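Local coordinates for protein Aac(6')-ib (Escherichia coli, PDB 1V0C) that probably transfers an acetyl group from acetyl-CoA to the 6'-amino group of aminoglycosides such as kanamycin B, conferring antibiotic resistance, at residues Q94-L99 with G116-L121; G104-E109 with Q153-P158. The protein carries 2 engineered substitutions. All blocks are in the same frame, centred on the assembly; numbering follows the deposited sequence.

Contact 1 (Q94-L99 with G116-L121); sequences QSYVAL and GIDQLL. With KNC (kanamycin c), chain C.
The side-chain amide nitrogen of Q94 makes two bonds: NE2 donates to D118 OD2 at 2.8 Å and to hydroxyl O10 on the central ring of kanamycin C at 3.1 Å. D118 OD2 lies nearly in the amide plane of Q94, yet the NE2 donor meets it from above the carboxylate plane, the two planes being 68° apart. On its far side the amide is fixed by Y92 OH, which bonds OE1. With Q94 holding OD2, the other carboxylate oxygen, D118 OD1, takes two donors from the antibiotic, amine N2 at 2.6 Å and hydroxyl O1 at 2.7 Å. O1 is the 6'-hydroxyl, placed where kanamycin B carries the amine that is probably acetylated.

The backbones beneath are antiparallel neighbours in the central sheet of the GNAT fold. Q94 with D118 and Y96 with G116 form hydrogen-bonded pairs flanking the non-hydrogen-bonded pair S95-I117. Further along strand 114-121, L121 N bonds acetyl-CoA and Q119 O makes a weak bond to it, so one strand lines the sites of both the bound aminoglycoside and the acetyl donor.

Y96 sets CG between its backbone N and carbonyl carbon (chi1 57°), which folds the ring back over strand 116-121. The ring lies flat on G116, whose lack of a side chain lets CA sit 3.6 Å from the Y96 ring centroid in a CH-pi contact. Kanamycin amine N3 sits over the opposite face, 3.4 Å above the Y96 ring plane, while D118 OD2 approaches the edge at CE2. Y96 OH is bonded by Q153 NE2. S95 and I117 point to the other face of the sheet, where both pack on L143 of helix 131-144 and S95 OG bonds Y81 OH.

Contact 2 (G104-E109 with Q153-P158); sequences GWWEEE and QTDPSP. Engineered in segment 104-109: W105 (natural residue Arg). With KNC (kanamycin c), chain C.
W106 and Q153 reach toward each other from opposite directions and meet amide to ring. Q153 NE2 stands 3.1 Å above the W106 ring plane, over its centre, with the amide turned 71° from the indole. An extended chain beyond CG carries NE2 that far, and OE1 of the same amide bonds Y187 OH.

Edge contacts gather round D155. Its OD2 faces the rims of both indoles, 3.5 Å from W106 CZ2 and 3.6 Å from CZ3 of the engineered W105, while D155 CB lies in the plane of the W106 ring near CH2.

Polar contact between the segments runs through one water, which donates to E109 OE1 at 2.8 Å and to Q153 OE1 at 2.7 Å. E109 closes a type I turn from W106 and bonds D111 N through OE2.

Kanamycin C touches both segments. D155 OD1 receives its amine N2 at 2.7 Å, with only a weak second bond to OD2, and the engineered W105 lays a face against the central 2-deoxystreptamine ring, C7 being 3.5 Å above the indole plane.

Segment 104-109 belongs to the loop between strands 88-97 and 114-121. Segment 153-158 takes in the last two residues of strand 151-154 and the loop after it, with Q153 and D155 packing on strand 183-191 and P156 on helix 161-169.

The two contacts have centres 10 Å apart and alternate along the chain: 94-99, 104-109, 116-121, 153-158. Segment 104-109 lies in the excursion that connects the two strands of contact 1. The neighbouring strands 114-121 and 151-154, which run parallel, join them directly: I117 N and O probably bond Q153 O and T154 OG1. A second link ties strand 88-97 to the 104-109 loop, where the Y96 and W106 rings meet nearly parallel. Kanamycin C touches both contacts, and its amine N2 lies between an aspartate from each. Acetyl-CoA touches D118 and D155 as well, so residues on and just after two adjacent strands place both ligands next to each other, with segment 104-109 contacting the antibiotic.

Contact 1 (Q94-L99 with G116-L121)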
loop_
_atom_site.group_PDB
_atom_site.type_symbol
_atom_site.label_atom_id
_atom_site.label_comp_id
_atom_site.label_asym_id
_atom_site.label_seq_id
_atom_site.Cartn_x
_atom_site.Cartn_y
_atom_site.Cartn_z
ATOM N N GLN A 94 3.091 2.036 1.257
ATOM C CA GLN A 94 4.316 1.567 0.651
ATOM C C GLN A 94 4.039 1.013 -0.747
ATOM O O GLN A 94 2.936 0.512 -1.029
ATOM C CB GLN A 94 5.017 0.509 1.521
ATOM C CG GLN A 94 4.117 -0.634 1.962
ATOM C CD GLN A 94 4.828 -1.667 2.806
ATOM O OE1 GLN A 94 5.630 -1.331 3.677
ATOM N NE2 GLN A 94 4.506 -2.940 2.576
ATOM N N SER A 95 5.049 1.119 -1.617
ATOM C CA SER A 95 5.042 0.416 -2.892
ATOM C C SER A 95 6.272 -0.467 -2.925
ATOM O O SER A 95 7.246 -0.199 -2.233
ATOM C CB SER A 95 5.008 1.401 -4.069
ATOM O OG SER A 95 6.195 2.184 -4.091
ATOM N N TYR A 96 6.227 -1.545 -3.691
ATOM C CA TYR A 96 7.350 -2.441 -3.749
ATOM C C TYR A 96 7.432 -3.046 -5.155
ATOM O O TYR A 96 6.414 -3.169 -5.842
ATOM C CB TYR A 96 7.260 -3.548 -2.648
ATOM C CG TYR A 96 5.981 -4.371 -2.700
ATOM C CD1 TYR A 96 5.881 -5.471 -3.559
ATOM C CD2 TYR A 96 4.869 -4.044 -1.906
ATOM C CE1 TYR A 96 4.708 -6.228 -3.652
ATOM C CE2 TYR A 96 3.668 -4.813 -1.989
ATOM C CZ TYR A 96 3.607 -5.899 -2.876
ATOM O OH TYR A 96 2.466 -6.685 -3.006
ATOM N N VAL A 97 8.637 -3.436 -5.558
ATOM C CA VAL A 97 8.824 -4.223 -6.777
ATOM C C VAL A 97 8.522 -5.677 -6.431
ATOM O O VAL A 97 9.206 -6.278 -5.612
ATOM C CB VAL A 97 10.265 -4.018 -7.353
ATOM C CG1 VAL A 97 10.505 -4.841 -8.635
ATOM C CG2 VAL A 97 10.504 -2.540 -7.587
ATOM N N ALA A 98 7.458 -6.222 -7.025
ATOM C CA ALA A 98 7.040 -7.602 -6.758
ATOM C C ALA A 98 8.141 -8.628 -7.095
ATOM O O ALA A 98 8.471 -9.491 -6.274
ATOM C CB ALA A 98 5.750 -7.917 -7.513
ATOM N N LEU A 99 8.721 -8.523 -8.288
ATOM C CA LEU A 99 9.731 -9.469 -8.722
ATOM C C LEU A 99 10.950 -9.422 -7.815
ATOM O O LEU A 99 11.416 -8.351 -7.415
ATOM C CB LEU A 99 10.108 -9.231 -10.193
ATOM C CG LEU A 99 11.193 -10.124 -10.800
ATOM C CD1 LEU A 99 10.761 -11.598 -10.850
ATOM C CD2 LEU A 99 11.603 -9.623 -12.187
ATOM N N GLY A 116 3.537 -3.607 -6.204
ATOM C CA GLY A 116 2.471 -3.829 -5.238
ATOM C C GLY A 116 2.358 -2.660 -4.276
ATOM O O GLY A 116 3.301 -1.880 -4.136
ATOM N N ILE A 117 1.183 -2.525 -3.659
ATOM C CA ILE A 117 0.911 -1.498 -2.644
ATOM C C ILE A 117 0.248 -2.065 -1.378
ATOM O O ILE A 117 -0.492 -3.086 -1.420
ATOM C CB ILE A 117 0.059 -0.333 -3.200
ATOM C CG1 ILE A 117 -1.313 -0.838 -3.677
ATOM C CG2 ILE A 117 0.811 0.391 -4.343
ATOM C CD1 ILE A 117 -2.301 0.293 -3.990
ATOM N N ASP A 118 0.554 -1.404 -0.259
ATOM C CA ASP A 118 -0.088 -1.599 1.042
ATOM C C ASP A 118 -0.282 -0.219 1.656
ATOM O O ASP A 118 0.511 0.681 1.409
ATOM C CB ASP A 118 0.809 -2.406 1.992
ATOM C CG ASP A 118 1.247 -3.719 1.410
ATOM O OD1 ASP A 118 0.421 -4.647 1.396
ATOM O OD2 ASP A 118 2.431 -3.836 1.000
ATOM N N GLN A 119 -1.331 -0.029 2.442
ATOM C CA GLN A 119 -1.542 1.266 3.061
ATOM C C GLN A 119 -2.450 1.176 4.284
ATOM O O GLN A 119 -3.121 0.167 4.487
ATOM C CB GLN A 119 -2.042 2.320 2.049
ATOM C CG GLN A 119 -3.490 2.157 1.577
ATOM C CD GLN A 119 -3.732 0.819 0.894
ATOM O OE1 GLN A 119 -3.031 0.442 -0.079
ATOM N NE2 GLN A 119 -4.738 0.088 1.390
ATOM N N LEU A 120 -2.446 2.230 5.088
ATOM C CA LEU A 120 -3.310 2.319 6.254
ATOM C C LEU A 120 -3.654 3.794 6.493
ATOM O O LEU A 120 -2.890 4.684 6.119
ATOM C CB LEU A 120 -2.608 1.724 7.493
ATOM C CG LEU A 120 -1.307 2.378 8.015
ATOM C CD1 LEU A 120 -1.574 3.429 9.127
ATOM C CD2 LEU A 120 -0.295 1.343 8.495
ATOM N N LEU A 121 -4.801 4.034 7.113
ATOM C CA LEU A 121 -5.156 5.343 7.617
ATOM C C LEU A 121 -4.894 5.407 9.139
ATOM O O LEU A 121 -5.264 4.499 9.895
ATOM C CB LEU A 121 -6.613 5.673 7.262
ATOM C CG LEU A 121 -6.936 5.904 5.768
ATOM C CD1 LEU A 121 -8.465 6.007 5.518
ATOM C CD2 LEU A 121 -6.214 7.161 5.254
HETATM C C2 KNC C . 2.391 -5.639 6.317
HETATM C C3 KNC C . 1.273 -6.598 6.824
HETATM C C4 KNC C . -0.104 -6.050 6.438
HETATM C C5 KNC C . -0.101 -5.805 4.935
HETATM C C6 KNC C . -1.270 -4.978 4.715
HETATM C C7 KNC C . 4.452 -7.933 0.546
HETATM C C8 KNC C . 5.214 -6.939 1.438
HETATM C C9 KNC C . 4.551 -6.804 2.827
HETATM C C10 KNC C . 3.023 -6.531 2.745
HETATM C C11 KNC C . 2.260 -7.516 1.779
HETATM C C12 KNC C . 2.958 -7.539 0.395
HETATM C C13 KNC C . 7.631 -6.649 1.698
HETATM C C14 KNC C . 8.879 -7.286 1.046
HETATM C C15 KNC C . 9.353 -8.510 1.850
HETATM C C16 KNC C . 9.597 -8.151 3.329
HETATM C C17 KNC C . 8.349 -7.483 3.949
HETATM C C18 KNC C . 8.588 -7.158 5.465
HETATM N N2 KNC C . 0.798 -7.196 1.700
HETATM N N3 KNC C . 5.182 -8.130 -0.752
HETATM N N4 KNC C . 10.580 -9.083 1.287
HETATM C C1 KNC C . 2.288 -5.387 4.783
HETATM O O5 KNC C . 0.982 -4.958 4.452
HETATM O O7 KNC C . 1.343 -6.881 8.241
HETATM O O8 KNC C . -1.157 -6.983 6.740
HETATM O O9 KNC C . 2.531 -6.614 4.067
HETATM O O1 KNC C . -1.452 -4.934 3.302
HETATM O O10 KNC C . 5.192 -5.760 3.592
HETATM O O11 KNC C . 6.482 -7.556 1.591
HETATM O O12 KNC C . 7.917 -6.315 3.112
HETATM O O13 KNC C . 8.591 -7.660 -0.299
HETATM O O14 KNC C . 9.916 -9.360 4.031
HETATM O O15 KNC C . 8.319 -5.769 5.746
HETATM N N6 KNC C . 3.703 -6.218 6.577
HETATM O O HOH W 1 0.436 -5.811 -1.967
#

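Contact 2 (G104-E109 with Q153-P158)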
loop_
_atom_site.group_PDB
_atom_site.type_symbol
_atom_site.label_atom_id
_atom_site.label_comp_id
_atom_site.label_asym_id
_atom_site.label_seq_id
_atom_site.Cartn_x
_atom_site.Cartn_y
_atom_site.Cartn_z
ATOM N N GLY A 104 9.812 -15.883 0.058
ATOM C CA GLY A 104 8.582 -16.582 -0.376
ATOM C C GLY A 104 7.550 -15.698 -1.074
ATOM O O GLY A 104 6.500 -16.186 -1.542
ATOM N N TRP A 105 7.851 -14.400 -1.159
ATOM C CA TRP A 105 6.959 -13.411 -1.783
ATOM C C TRP A 105 7.035 -13.353 -3.316
ATOM O O TRP A 105 8.123 -13.204 -3.893
ATOM C CB TRP A 105 7.241 -12.033 -1.206
ATOM C CG TRP A 105 6.796 -11.881 0.199
ATOM C CD1 TRP A 105 7.581 -11.933 1.324
ATOM C CD2 TRP A 105 5.461 -11.640 0.651
ATOM N NE1 TRP A 105 6.806 -11.743 2.445
ATOM C CE2 TRP A 105 5.505 -11.552 2.061
ATOM C CE3 TRP A 105 4.227 -11.497 -0.000
ATOM C CZ2 TRP A 105 4.357 -11.331 2.836
ATOM C CZ3 TRP A 105 3.100 -11.267 0.756
ATOM C CH2 TRP A 105 3.167 -11.195 2.166
ATOM N N TRP A 106 5.877 -13.482 -3.965
ATOM C CA TRP A 106 5.724 -13.245 -5.433
ATOM C C TRP A 106 6.686 -14.058 -6.295
ATOM O O TRP A 106 7.218 -13.569 -7.285
ATOM C CB TRP A 106 5.770 -11.725 -5.762
ATOM C CG TRP A 106 4.945 -10.997 -4.768
ATOM C CD1 TRP A 106 5.379 -10.085 -3.837
ATOM C CD2 TRP A 106 3.551 -11.208 -4.505
ATOM N NE1 TRP A 106 4.335 -9.699 -3.024
ATOM C CE2 TRP A 106 3.200 -10.372 -3.407
ATOM C CE3 TRP A 106 2.558 -12.022 -5.090
ATOM C CZ2 TRP A 106 1.899 -10.316 -2.889
ATOM C CZ3 TRP A 106 1.265 -11.965 -4.570
ATOM C CH2 TRP A 106 0.952 -11.118 -3.478
ATOM N N GLU A 107 6.876 -15.325 -5.932
ATOM C CA GLU A 107 7.858 -16.183 -6.632
ATOM C C GLU A 107 7.529 -16.540 -8.081
ATOM O O GLU A 107 8.422 -16.908 -8.832
ATOM C CB GLU A 107 8.126 -17.445 -5.832
ATOM C CG GLU A 107 8.834 -17.163 -4.531
ATOM C CD GLU A 107 9.145 -18.429 -3.781
ATOM O OE1 GLU A 107 8.499 -19.473 -4.070
ATOM O OE2 GLU A 107 10.037 -18.379 -2.910
ATOM N N GLU A 108 6.262 -16.425 -8.470
ATOM C CA GLU A 108 5.872 -16.675 -9.859
ATOM C C GLU A 108 5.933 -15.415 -10.737
ATOM O O GLU A 108 5.672 -15.487 -11.935
ATOM C CB GLU A 108 4.453 -17.249 -9.923
ATOM C CG GLU A 108 4.239 -18.558 -9.148
ATOM C CD GLU A 108 2.750 -18.936 -9.041
ATOM O OE1 GLU A 108 2.396 -19.662 -8.067
ATOM O OE2 GLU A 108 1.928 -18.500 -9.912
ATOM N N GLU A 109 6.238 -14.259 -10.145
ATOM C CA GLU A 109 6.324 -13.027 -10.931
ATOM C C GLU A 109 7.501 -13.110 -11.914
ATOM O O GLU A 109 8.560 -13.613 -11.573
ATOM C CB GLU A 109 6.447 -11.778 -10.027
ATOM C CG GLU A 109 6.327 -10.446 -10.793
ATOM C CD GLU A 109 5.088 -10.385 -11.686
ATOM O OE1 GLU A 109 3.982 -10.208 -11.162
ATOM O OE2 GLU A 109 5.201 -10.514 -12.921
ATOM N N GLN A 153 -0.364 -4.304 -8.215
ATOM C CA GLN A 153 -1.050 -5.413 -7.542
ATOM C C GLN A 153 -1.262 -5.028 -6.091
ATOM O O GLN A 153 -0.601 -4.121 -5.571
ATOM C CB GLN A 153 -0.222 -6.693 -7.612
ATOM C CG GLN A 153 1.079 -6.633 -6.812
ATOM C CD GLN A 153 1.837 -7.945 -6.828
ATOM O OE1 GLN A 153 1.924 -8.622 -7.859
ATOM N NE2 GLN A 153 2.385 -8.319 -5.683
ATOM N N THR A 154 -2.221 -5.694 -5.458
ATOM C CA THR A 154 -2.378 -5.622 -3.995
ATOM C C THR A 154 -2.950 -6.950 -3.492
ATOM O O THR A 154 -3.491 -7.730 -4.270
ATOM C CB THR A 154 -3.178 -4.369 -3.545
ATOM O OG1 THR A 154 -3.073 -4.222 -2.128
ATOM C CG2 THR A 154 -4.651 -4.438 -3.957
ATOM N N ASP A 155 -2.795 -7.224 -2.198
ATOM C CA ASP A 155 -3.100 -8.563 -1.692
ATOM C C ASP A 155 -3.768 -8.521 -0.313
ATOM O O ASP A 155 -3.234 -9.087 0.607
ATOM C CB ASP A 155 -1.815 -9.391 -1.591
ATOM C CG ASP A 155 -0.824 -8.807 -0.612
ATOM O OD1 ASP A 155 -0.824 -7.569 -0.396
ATOM O OD2 ASP A 155 -0.033 -9.586 -0.053
ATOM N N PRO A 156 -4.928 -7.851 -0.183
ATOM C CA PRO A 156 -5.613 -7.761 1.119
ATOM C C PRO A 156 -6.020 -9.167 1.560
ATOM O O PRO A 156 -6.212 -10.037 0.714
ATOM C CB PRO A 156 -6.861 -6.922 0.811
ATOM C CG PRO A 156 -7.071 -7.068 -0.675
ATOM C CD PRO A 156 -5.700 -7.190 -1.254
ATOM N N SER A 157 -6.089 -9.410 2.870
ATOM C CA SER A 157 -6.545 -10.714 3.338
ATOM C C SER A 157 -8.027 -10.925 2.969
ATOM O O SER A 157 -8.779 -9.960 2.863
ATOM C CB SER A 157 -6.318 -10.876 4.841
ATOM O OG SER A 157 -7.407 -10.370 5.572
ATOM N N PRO A 158 -8.445 -12.189 2.778
ATOM C CA PRO A 158 -9.836 -12.480 2.487
ATOM C C PRO A 158 -10.833 -11.894 3.501
ATOM O O PRO A 158 -11.917 -11.506 3.098
ATOM C CB PRO A 158 -9.881 -14.019 2.497
ATOM C CG PRO A 158 -8.515 -14.446 2.236
ATOM C CD PRO A 158 -7.638 -13.419 2.853
HETATM C C2 KNC C . 2.391 -5.639 6.317
HETATM C C3 KNC C . 1.273 -6.598 6.824
HETATM C C4 KNC C . -0.104 -6.050 6.438
HETATM C C5 KNC C . -0.101 -5.805 4.935
HETATM C C6 KNC C . -1.270 -4.978 4.715
HETATM C C7 KNC C . 4.452 -7.933 0.546
HETATM C C8 KNC C . 5.214 -6.939 1.438
HETATM C C9 KNC C . 4.551 -6.804 2.827
HETATM C C10 KNC C . 3.023 -6.531 2.745
HETATM C C11 KNC C . 2.260 -7.516 1.779
HETATM C C12 KNC C . 2.958 -7.539 0.395
HETATM C C13 KNC C . 7.631 -6.649 1.698
HETATM C C14 KNC C . 8.879 -7.286 1.046
HETATM C C15 KNC C . 9.353 -8.510 1.850
HETATM C C16 KNC C . 9.597 -8.151 3.329
HETATM C C17 KNC C . 8.349 -7.483 3.949
HETATM C C18 KNC C . 8.588 -7.158 5.465
HETATM N N2 KNC C . 0.798 -7.196 1.700
HETATM N N3 KNC C . 5.182 -8.130 -0.752
HETATM N N4 KNC C . 10.580 -9.083 1.287
HETATM C C1 KNC C . 2.288 -5.387 4.783
HETATM O O5 KNC C . 0.982 -4.958 4.452
HETATM O O7 KNC C . 1.343 -6.881 8.241
HETATM O O8 KNC C . -1.157 -6.983 6.740
HETATM O O9 KNC C . 2.531 -6.614 4.067
HETATM O O1 KNC C . -1.452 -4.934 3.302
HETATM O O10 KNC C . 5.192 -5.760 3.592
HETATM O O11 KNC C . 6.482 -7.556 1.591
HETATM O O12 KNC C . 7.917 -6.315 3.112
HETATM O O13 KNC C . 8.591 -7.660 -0.299
HETATM O O14 KNC C . 9.916 -9.360 4.031
HETATM O O15 KNC C . 8.319 -5.769 5.746
HETATM N N6 KNC C . 3.703 -6.218 6.577
HETATM O O HOH W 2 3.553 -10.666 -8.391
#